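Local coordinates for protein beta-lactamase Rm3 (Uncultured bacterium, PDB 5IQK) that hydrolyses beta-lactam antibiotics as a subclass B3 metallo-beta-lactamase with a two-zinc active site, probably contributing to antibiotic resistance, at residues A[74-79]-A[177-182]; A[30-35]-A[222-227]. All coordinates share one frame; numbering follows the deposited sequence.

Contact 1. Residues A[74-79]-A[177-182]; sequences LNSHGH and YADSIN. With ZN (zinc ion), chain C.
His-77 and Asp-179 show how a metal ligand is oriented from its far side. ND1 of His-77 donates to Asp-179 OD1 over 2.6 Å, a short but bent bond with an N-H...O angle of 139°. The carboxylate may polarise the imidazole and so strengthen NE2 as a donor to zinc. It offers its syn lone pair, and OD1 lies somewhat off the ring plane, with ring and carboxylate planes turned 45° apart. With CG anti to the backbone N (chi1 -166°), the Asp-179 side chain reaches toward the imidazole of His-77. Asp-179 OD1 takes a second, weak bond from Ser-180 N at 2.7 Å, which ties the carboxylate back to its own loop. Ser-76 closes this tight corner: its CB sits 3.3 Å from Asp-179 OD1 and meets the edge of the Tyr-177 ring at CE2, 4.0 Å away. The hydroxyls of Ser-76 and Tyr-177 both bond to Asp-46.

The other side of the imidazole opens onto metal and water. NE2 of His-77 binds the zinc ion at 2.1 Å, joined by His-79 ND1, His-155, one close water and a second at longer range; His-77 and His-79 begin the HxHxDH motif of the superfamily. Here contact is looser: Ser-180 OG stays 3.6 Å from His-77 CE1 and hydrogen-bonds at 2.6 Å to the more distant of the two waters.

Asn-75 ND2 bonds to His-77 O inside the loop that follows strand 70-74, and His-79 precedes helix 80-83. Strand 171-178 supplies Tyr-177, which packs on Ile-45 of strand 42-45, while Ile-181 leans on helices 200-212 and 249-269.

Contact 2. Residues A[30-35]-A[222-227]; sequences GLSSVL and AHPEAS. With ZN (zinc ion), chain D.
At the second zinc site of the alpha-beta/beta-alpha metallo-beta-lactamase fold, Gly-30 and Leu-31 flank His-223, the ligand that completes the site with Asp-81 and His-82. NE2 of His-223 holds the zinc ion at 2.0 Å, and two waters that also bind the first zinc fill out its coordination. The ring lies beside the Leu-31 side chain, both pointing the same way, with CD2 of Leu-31 at 3.7 Å from His-223 CE1. Trp-10 meets the same imidazole edge-to-face.

A single water explains how the other ring nitrogen, ND1, is held. Lying in the plane of the ring, it accepts from His-223 ND1 at 2.7 Å and donates to Gly-30 O at 2.6 Å and to Glu-225 OE1 at 2.8 Å. One small molecule thus joins two acceptors that cannot bond to each other, and, together with the zinc bond at NE2, it probably restrains rotation of the ring.

Pro-224, at the start of the short 3-10 turn 224-226, presses its CD against the Gly-30 carbonyl carbon at 3.5 Å. The same CD approaches Ser-32 OG, whose hydroxyl bonds to Ser-221 O; CB and CG of Pro-224 also line it. The backbones are also joined directly: Ser-32 N donates to Ala-222 O over 2.9 Å, nearly straight at 163°.

Overall arrangement
From the N terminus, after helix 5-10 and two strands of the larger sheet, the chain passes through 30-35, leading into strand 34-36, and reaches 74-79 at the end of strand 70-74 of that sheet. It crosses into the smaller sheet before 177-182 returns to the second of these segments and closes contact 1 over 97 residues. Later 222-227, following strand 218-221, comes back to 30-35, so contact 2 closes the wider loop with contact 1 nested inside it. Both therefore tie the two sheets of the sandwich together along its zinc-bearing edge. Their centres lie about 10 Å apart, and a probable hydrogen bond between Ala-178 O and Ala-222 N (2.9 Å) joins 177-182 to 222-227.

Contact 1. Residues A[74-79]-A[177-182]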
ATOM      1  N   LEU A  74      -2.188  -5.811  -6.906  1.00 17.67           N
ATOM      2  CA  LEU A  74      -2.903  -4.582  -6.567  1.00 18.14           C
ATOM      3  C   LEU A  74      -1.935  -3.462  -6.214  1.00 18.17           C
ATOM      4  O   LEU A  74      -0.880  -3.698  -5.646  1.00 19.33           O
ATOM      5  CB  LEU A  74      -3.851  -4.809  -5.399  1.00 17.25           C
ATOM      6  CG  LEU A  74      -4.748  -6.040  -5.592  1.00 20.71           C
ATOM      7  CD1 LEU A  74      -5.646  -6.241  -4.388  1.00 19.75           C
ATOM      8  CD2 LEU A  74      -5.559  -5.941  -6.875  1.00 20.33           C
ATOM      9  N   ASN A  75      -2.317  -2.238  -6.555  1.00 17.27           N
ATOM     10  CA  ASN A  75      -1.518  -1.063  -6.247  1.00 16.97           C
ATOM     11  C   ASN A  75      -2.225  -0.173  -5.224  1.00 18.36           C
ATOM     12  O   ASN A  75      -3.456  -0.096  -5.203  1.00 16.31           O
ATOM     13  CB  ASN A  75      -1.229  -0.275  -7.529  1.00 18.60           C
ATOM     14  CG  ASN A  75      -0.554   1.060  -7.255  1.00 19.29           C
ATOM     15  OD1 ASN A  75      -1.120   2.124  -7.525  1.00 18.02           O
ATOM     16  ND2 ASN A  75       0.645   1.012  -6.690  1.00 19.03           N
ATOM     17  N   SER A  76      -1.448   0.484  -4.370  1.00 18.95           N
ATOM     18  CA  SER A  76      -1.991   1.475  -3.452  1.00 17.66           C
ATOM     19  C   SER A  76      -1.941   2.863  -4.104  1.00 17.69           C
ATOM     20  O   SER A  76      -2.979   3.481  -4.345  1.00 17.38           O
ATOM     21  CB  SER A  76      -1.219   1.475  -2.135  1.00 20.12           C
ATOM     22  OG  SER A  76       0.163   1.664  -2.374  1.00 18.11           O
ATOM     23  N   HIS A  77      -0.740   3.343  -4.413  1.00 16.96           N
ATOM     24  CA  HIS A  77      -0.628   4.584  -5.201  1.00 17.74           C
ATOM     25  C   HIS A  77       0.627   4.601  -6.077  1.00 17.43           C
ATOM     26  O   HIS A  77       1.501   3.737  -5.958  1.00 18.53           O
ATOM     27  CB  HIS A  77      -0.694   5.832  -4.302  1.00 16.34           C
ATOM     28  CG  HIS A  77       0.466   6.020  -3.361  1.00 18.65           C
ATOM     29  ND1 HIS A  77       0.572   5.340  -2.166  1.00 18.60           N
ATOM     30  CD2 HIS A  77       1.510   6.890  -3.387  1.00 15.69           C
ATOM     31  CE1 HIS A  77       1.657   5.742  -1.523  1.00 19.88           C
ATOM     32  NE2 HIS A  77       2.245   6.677  -2.242  1.00 13.67           N
ATOM     33  N   GLY A  78       0.709   5.606  -6.945  1.00 18.73           N
ATOM     34  CA  GLY A  78       1.635   5.602  -8.065  1.00 17.41           C
ATOM     35  C   GLY A  78       3.055   6.080  -7.814  1.00 19.16           C
ATOM     36  O   GLY A  78       3.849   6.190  -8.745  1.00 20.64           O
ATOM     37  N   HIS A  79       3.386   6.386  -6.570  1.00 14.53           N
ATOM     38  CA  HIS A  79       4.761   6.762  -6.268  1.00 13.30           C
ATOM     39  C   HIS A  79       5.715   5.609  -6.491  1.00 16.13           C
ATOM     40  O   HIS A  79       5.342   4.448  -6.306  1.00 13.85           O
ATOM     41  CB  HIS A  79       4.888   7.259  -4.837  1.00 15.87           C
ATOM     42  CG  HIS A  79       4.385   8.655  -4.632  1.00 14.35           C
ATOM     43  ND1 HIS A  79       3.957   9.104  -3.406  1.00 16.68           N
ATOM     44  CD2 HIS A  79       4.251   9.700  -5.488  1.00 16.12           C
ATOM     45  CE1 HIS A  79       3.594  10.372  -3.503  1.00 14.71           C
ATOM     46  NE2 HIS A  79       3.751  10.756  -4.759  1.00 15.99           N
ATOM     47  N   TYR A 177      -5.411  -3.133   4.044  1.00 19.62           N
ATOM     48  CA  TYR A 177      -4.164  -2.573   3.556  1.00 18.11           C
ATOM     49  C   TYR A 177      -4.440  -1.099   3.318  1.00 17.03           C
ATOM     50  O   TYR A 177      -5.154  -0.759   2.376  1.00 16.31           O
ATOM     51  CB  TYR A 177      -3.696  -3.261   2.265  1.00 18.29           C
ATOM     52  CG  TYR A 177      -2.298  -2.868   1.818  1.00 17.31           C
ATOM     53  CD1 TYR A 177      -1.197  -3.652   2.148  1.00 19.57           C
ATOM     54  CD2 TYR A 177      -2.072  -1.706   1.080  1.00 20.71           C
ATOM     55  CE1 TYR A 177       0.082  -3.306   1.745  1.00 17.42           C
ATOM     56  CE2 TYR A 177      -0.790  -1.342   0.681  1.00 19.50           C
ATOM     57  CZ  TYR A 177       0.277  -2.149   1.012  1.00 19.86           C
ATOM     58  OH  TYR A 177       1.542  -1.800   0.612  1.00 21.66           O
ATOM     59  N   ALA A 178      -3.921  -0.241   4.193  1.00 16.41           N
ATOM     60  CA  ALA A 178      -4.225   1.187   4.118  1.00 19.16           C
ATOM     61  C   ALA A 178      -3.147   1.926   3.359  1.00 17.73           C
ATOM     62  O   ALA A 178      -1.956   1.792   3.640  1.00 17.51           O
ATOM     63  CB  ALA A 178      -4.385   1.779   5.505  1.00 19.43           C
ATOM     64  N   ASP A 179      -3.575   2.708   2.380  1.00 17.10           N
ATOM     65  CA  ASP A 179      -2.637   3.529   1.653  1.00 19.04           C
ATOM     66  C   ASP A 179      -2.077   4.624   2.555  1.00 18.70           C
ATOM     67  O   ASP A 179      -2.663   4.965   3.587  1.00 19.59           O
ATOM     68  CB  ASP A 179      -3.297   4.155   0.423  1.00 18.85           C
ATOM     69  CG  ASP A 179      -2.275   4.742  -0.535  1.00 19.75           C
ATOM     70  OD1 ASP A 179      -1.079   4.344  -0.443  1.00 21.25           O
ATOM     71  OD2 ASP A 179      -2.653   5.595  -1.351  1.00 21.27           O
ATOM     72  N   SER A 180      -0.940   5.171   2.153  1.00 15.84           N
ATOM     73  CA  SER A 180      -0.421   6.399   2.763  1.00 20.19           C
ATOM     74  C   SER A 180      -1.471   7.487   2.731  1.00 19.89           C
ATOM     75  O   SER A 180      -2.104   7.690   1.700  1.00 19.65           O
ATOM     76  CB  SER A 180       0.821   6.886   2.014  1.00 19.54           C
ATOM     77  OG  SER A 180       1.835   5.902   2.023  1.00 23.08           O
ATOM     78  N   ILE A 181      -1.650   8.181   3.854  1.00 17.07           N
ATOM     79  CA  ILE A 181      -2.524   9.351   3.930  1.00 19.66           C
ATOM     80  C   ILE A 181      -1.797  10.499   4.629  1.00 18.59           C
ATOM     81  O   ILE A 181      -2.428  11.394   5.205  1.00 19.69           O
ATOM     82  CB  ILE A 181      -3.835   9.034   4.673  1.00 20.55           C
ATOM     83  CG1 ILE A 181      -3.539   8.337   5.997  1.00 21.21           C
ATOM     84  CG2 ILE A 181      -4.730   8.157   3.808  1.00 16.04           C
ATOM     85  CD1 ILE A 181      -4.754   8.164   6.878  1.00 21.58           C
ATOM     86  N   ASN A 182      -0.467  10.470   4.571  1.00 18.53           N
ATOM     87  CA  ASN A 182       0.318  11.519   5.194  1.00 20.69           C
ATOM     88  C   ASN A 182       0.531  12.693   4.236  1.00 20.77           C
ATOM     89  O   ASN A 182       0.919  12.514   3.075  1.00 17.90           O
ATOM     90  CB  ASN A 182       1.659  10.965   5.717  1.00 20.67           C
ATOM     91  CG  ASN A 182       2.523  10.296   4.635  1.00 20.47           C
ATOM     92  OD1 ASN A 182       2.025   9.682   3.687  1.00 20.68           O
ATOM     93  ND2 ASN A 182       3.839  10.397   4.805  1.00 20.42           N
TER
HETATM   94 ZN    ZN C 401       3.670   8.063  -1.663  1.00 17.40          ZN
HETATM   95  O   HOH W   1       3.734   7.073   0.713  1.00 32.30           O
HETATM   96  O   HOH W   2       5.330   7.495  -0.938  1.00 20.81           O

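Contact 2. Residues A[30-35]-A[222-227]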
ATOM      1  N   GLY A  30      10.872  -0.851   5.192  1.00 18.42           N
ATOM      2  CA  GLY A  30      10.200   0.444   5.136  1.00 17.81           C
ATOM      3  C   GLY A  30       9.110   0.563   4.094  1.00 20.73           C
ATOM      4  O   GLY A  30       8.526   1.643   3.941  1.00 18.72           O
ATOM      5  N   LEU A  31       8.831  -0.537   3.386  1.00 17.90           N
ATOM      6  CA  LEU A  31       7.833  -0.565   2.307  1.00 15.58           C
ATOM      7  C   LEU A  31       7.069  -1.883   2.329  1.00 15.61           C
ATOM      8  O   LEU A  31       7.684  -2.946   2.229  1.00 19.48           O
ATOM      9  CB  LEU A  31       8.513  -0.392   0.950  1.00 16.81           C
ATOM     10  CG  LEU A  31       9.310   0.898   0.736  1.00 17.32           C
ATOM     11  CD1 LEU A  31      10.145   0.780  -0.530  1.00 17.78           C
ATOM     12  CD2 LEU A  31       8.359   2.082   0.663  1.00 20.37           C
ATOM     13  N   SER A  32       5.738  -1.830   2.413  1.00 15.74           N
ATOM     14  CA  SER A  32       4.968  -3.063   2.559  1.00 16.61           C
ATOM     15  C   SER A  32       4.682  -3.725   1.222  1.00 16.70           C
ATOM     16  O   SER A  32       4.583  -3.069   0.188  1.00 19.15           O
ATOM     17  CB  SER A  32       3.648  -2.805   3.297  1.00 19.08           C
ATOM     18  OG  SER A  32       3.888  -2.345   4.623  1.00 19.63           O
ATOM     19  N   SER A  33       4.608  -5.044   1.264  1.00 15.61           N
ATOM     20  CA  SER A  33       4.052  -5.846   0.185  1.00 20.84           C
ATOM     21  C   SER A  33       3.361  -7.010   0.873  1.00 20.51           C
ATOM     22  O   SER A  33       3.893  -7.553   1.838  1.00 18.39           O
ATOM     23  CB  SER A  33       5.132  -6.329  -0.786  1.00 20.56           C
ATOM     24  OG  SER A  33       4.538  -7.074  -1.848  1.00 21.23           O
ATOM     25  N   VAL A  34       2.168  -7.374   0.413  1.00 19.51           N
ATOM     26  CA  VAL A  34       1.367  -8.375   1.106  1.00 22.49           C
ATOM     27  C   VAL A  34       0.878  -9.443   0.121  1.00 18.90           C
ATOM     28  O   VAL A  34       0.397  -9.121  -0.973  1.00 20.32           O
ATOM     29  CB  VAL A  34       0.153  -7.715   1.834  1.00 20.72           C
ATOM     30  CG1 VAL A  34      -0.850  -8.769   2.325  1.00 20.95           C
ATOM     31  CG2 VAL A  34       0.639  -6.861   3.006  1.00 21.14           C
ATOM     32  N   LEU A  35       1.000 -10.700   0.530  1.00 19.00           N
ATOM     33  CA  LEU A  35       0.568 -11.843  -0.270  1.00 23.69           C
ATOM     34  C   LEU A  35      -0.663 -12.493   0.358  1.00 23.13           C
ATOM     35  O   LEU A  35      -0.667 -12.817   1.544  1.00 20.72           O
ATOM     36  CB  LEU A  35       1.709 -12.855  -0.395  1.00 19.08           C
ATOM     37  CG  LEU A  35       1.504 -14.054  -1.323  1.00 23.17           C
ATOM     38  CD1 LEU A  35       1.537 -13.610  -2.778  1.00 23.78           C
ATOM     39  CD2 LEU A  35       2.576 -15.121  -1.038  1.00 22.28           C
ATOM     40  N   ALA A 222       0.858   1.010   4.022  1.00 18.48           N
ATOM     41  CA  ALA A 222       1.774   0.999   2.882  1.00 16.65           C
ATOM     42  C   ALA A 222       3.219   1.228   3.330  1.00 19.96           C
ATOM     43  O   ALA A 222       4.141   0.586   2.822  1.00 17.57           O
ATOM     44  CB  ALA A 222       1.348   2.053   1.855  1.00 19.67           C
ATOM     45  N   HIS A 223       3.407   2.125   4.295  1.00 18.59           N
ATOM     46  CA  HIS A 223       4.687   2.208   5.010  1.00 19.52           C
ATOM     47  C   HIS A 223       4.471   1.530   6.361  1.00 15.69           C
ATOM     48  O   HIS A 223       3.726   2.053   7.193  1.00 18.25           O
ATOM     49  CB  HIS A 223       5.145   3.674   5.172  1.00 16.52           C
ATOM     50  CG  HIS A 223       5.642   4.297   3.905  1.00 22.59           C
ATOM     51  ND1 HIS A 223       6.979   4.535   3.661  1.00 22.96           N
ATOM     52  CD2 HIS A 223       4.976   4.741   2.814  1.00 18.55           C
ATOM     53  CE1 HIS A 223       7.116   5.078   2.465  1.00 17.45           C
ATOM     54  NE2 HIS A 223       5.912   5.230   1.938  1.00 18.87           N
ATOM     55  N   PRO A 224       5.086   0.345   6.575  1.00 19.86           N
ATOM     56  CA  PRO A 224       4.708  -0.539   7.690  1.00 19.93           C
ATOM     57  C   PRO A 224       4.850   0.089   9.083  1.00 22.41           C
ATOM     58  O   PRO A 224       4.009  -0.197   9.927  1.00 21.78           O
ATOM     59  CB  PRO A 224       5.654  -1.747   7.527  1.00 20.33           C
ATOM     60  CG  PRO A 224       6.785  -1.255   6.693  1.00 21.23           C
ATOM     61  CD  PRO A 224       6.173  -0.232   5.767  1.00 15.51           C
ATOM     62  N   GLU A 225       5.854   0.932   9.326  1.00 21.85           N
ATOM     63  CA  GLU A 225       6.011   1.515  10.655  1.00 22.88           C
ATOM     64  C   GLU A 225       4.837   2.426  11.023  1.00 19.48           C
ATOM     65  O   GLU A 225       4.619   2.696  12.201  1.00 22.75           O
ATOM     66  CB  GLU A 225       7.327   2.299  10.773  1.00 28.98           C
ATOM     67  CG  GLU A 225       8.278   2.128   9.606  1.00 32.56           C
ATOM     68  CD  GLU A 225       7.810   2.863   8.360  1.00 30.15           C
ATOM     69  OE1 GLU A 225       7.762   2.230   7.287  1.00 25.43           O
ATOM     70  OE2 GLU A 225       7.487   4.067   8.457  1.00 39.70           O
ATOM     71  N   ALA A 226       4.089   2.902  10.028  1.00 21.04           N
ATOM     72  CA  ALA A 226       2.930   3.762  10.310  1.00 21.71           C
ATOM     73  C   ALA A 226       1.794   2.966  10.964  1.00 21.62           C
ATOM     74  O   ALA A 226       0.816   3.542  11.435  1.00 22.97           O
ATOM     75  CB  ALA A 226       2.432   4.444   9.046  1.00 23.49           C
ATOM     76  N   SER A 227       1.912   1.643  10.972  1.00 25.56           N
ATOM     77  CA  SER A 227       0.953   0.815  11.708  1.00 24.47           C
ATOM     78  C   SER A 227       1.675  -0.016  12.760  1.00 25.50           C
ATOM     79  O   SER A 227       1.155  -1.033  13.224  1.00 24.33           O
ATOM     80  CB  SER A 227       0.161  -0.093  10.762  1.00 21.40           C
ATOM     81  OG  SER A 227       0.984  -1.051  10.109  1.00 23.94           O
TER
HETATM   82 ZN    ZN D 402       5.467   5.611  -0.004  1.00 18.09          ZN
HETATM   83  O   HOH W   3       9.009   3.795   5.273  1.00 26.69           O
HETATM   84  O   HOH W   1       3.734   7.073   0.713  1.00 32.30           O
HETATM   85  O   HOH W   2       5.330   7.495  -0.938  1.00 20.81           O